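Local structure of tissue factor pathway inhibitor 2 (Homo sapiens, 1ZR0) at residues F49-W52 / E53-D56. The protein inhibits trypsin, plasmin and factor VIIa/tissue factor, and factor Xa weakly, the present chain being the first of its three Kunitz inhibitory domains. Sequence-based numbering, arbitrary orientation.
Sequences FYTW and EACD
Thr51 caps the first turn of helix 52-58: its OG1 accepts from Ala54 N at 3.1 Å. With chi1 at 69°, the hydroxyl sits between the backbone N and the carbonyl carbon, where it reaches this first-turn amide; a short hydroxyl residue suits the N-cap. Along the backbone, Asp56 N gives a 2.8 Å bond to Trp52 O, while that from Cys55 N to Thr51 O is straight but long (3.3 Å) and weak. Two aromatic rings pack on the helix, their flat apolar faces suited to C-H groups. Cys55 CA makes a CH-pi contact over one face of the Phe49 ring, 3.8 Å from its centroid, and Cys55 SG a sulfur-aromatic one, oblique, 3.5 Å from Phe49 CD2; the Ala54 methyl packs against Phe49 CB. With an alanine at Phe49, Cys55 CA and SG would probably lose the ring they pack on, opening a gap between loop and helix. Trp52, its CG anti to the backbone N (chi1 177°), lies alongside Asp56, whose CB is 3.8 Å from the centroid of the Trp52 six-membered ring, over its face, another CH-pi contact; the carboxylate is tilted just 19° from the ring plane. Cys55 is disulfide-bonded to Cys34 of strand 33-39, tying this capped C-terminal helix to the β-hairpin, as is characteristic of the Kunitz (BPTI) fold.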
# COMPACT_ATOMS: atom_id res chain seq x y z
N PHE B 49 16.80 7.49 -5.52
CA PHE B 49 17.88 6.54 -5.63
C PHE B 49 17.68 5.48 -4.58
O PHE B 49 17.13 5.73 -3.47
CB PHE B 49 19.22 7.24 -5.37
CG PHE B 49 19.48 8.32 -6.34
CD1 PHE B 49 20.06 8.02 -7.57
CD2 PHE B 49 19.14 9.61 -6.07
CE1 PHE B 49 20.22 9.04 -8.51
CE2 PHE B 49 19.33 10.65 -6.98
CZ PHE B 49 19.89 10.36 -8.21
N TYR B 50 18.22 4.30 -4.85
CA TYR B 50 18.05 3.15 -3.93
C TYR B 50 18.94 3.20 -2.68
O TYR B 50 18.66 2.55 -1.64
CB TYR B 50 18.33 1.88 -4.71
CG TYR B 50 17.23 1.49 -5.61
CD1 TYR B 50 15.96 1.18 -5.09
CD2 TYR B 50 17.40 1.51 -7.00
CE1 TYR B 50 14.94 0.80 -5.90
CE2 TYR B 50 16.36 1.13 -7.85
CZ TYR B 50 15.12 0.80 -7.29
OH TYR B 50 14.09 0.40 -8.11
N THR B 51 20.04 3.94 -2.76
CA THR B 51 21.10 3.96 -1.77
C THR B 51 21.73 5.33 -1.63
O THR B 51 21.68 6.11 -2.59
CB THR B 51 22.21 2.90 -2.08
OG1 THR B 51 22.93 3.30 -3.26
CG2 THR B 51 21.61 1.52 -2.37
N TRP B 52 22.32 5.65 -0.48
CA TRP B 52 23.02 6.92 -0.33
C TRP B 52 24.18 7.00 -1.41
O TRP B 52 24.34 8.00 -2.09
CB TRP B 52 23.54 7.06 1.07
CG TRP B 52 24.31 8.29 1.25
CD1 TRP B 52 23.84 9.51 1.59
CD2 TRP B 52 25.71 8.47 0.97
NE1 TRP B 52 24.87 10.42 1.57
CE2 TRP B 52 26.02 9.80 1.18
CE3 TRP B 52 26.72 7.60 0.53
CZ2 TRP B 52 27.33 10.33 1.04
CZ3 TRP B 52 28.04 8.13 0.39
CH2 TRP B 52 28.31 9.48 0.67
N GLU B 53 24.88 5.90 -1.59
CA GLU B 53 26.02 5.83 -2.55
C GLU B 53 25.61 6.20 -3.95
O GLU B 53 26.29 6.98 -4.63
CB GLU B 53 26.62 4.42 -2.47
CG GLU B 53 27.83 4.21 -3.35
CD GLU B 53 29.12 4.80 -2.80
OE1 GLU B 53 29.13 5.28 -1.65
OE2 GLU B 53 30.17 4.75 -3.55
N ALA B 54 24.50 5.66 -4.42
CA ALA B 54 23.99 5.93 -5.74
C ALA B 54 23.69 7.39 -5.97
O ALA B 54 24.11 7.99 -7.01
CB ALA B 54 22.80 5.12 -6.02
N CYS B 55 22.98 7.98 -5.00
CA CYS B 55 22.75 9.41 -4.96
C CYS B 55 24.04 10.23 -4.94
O CYS B 55 24.18 11.17 -5.73
CB CYS B 55 21.80 9.75 -3.75
SG CYS B 55 21.18 11.42 -3.82
N ASP B 56 24.97 9.90 -4.08
CA ASP B 56 26.25 10.60 -3.91
C ASP B 56 27.03 10.57 -5.26
O ASP B 56 27.50 11.63 -5.71
CB ASP B 56 27.04 9.89 -2.85
CG ASP B 56 28.34 10.62 -2.45
OD1 ASP B 56 28.40 11.83 -2.12
OD2 ASP B 56 29.36 10.01 -2.50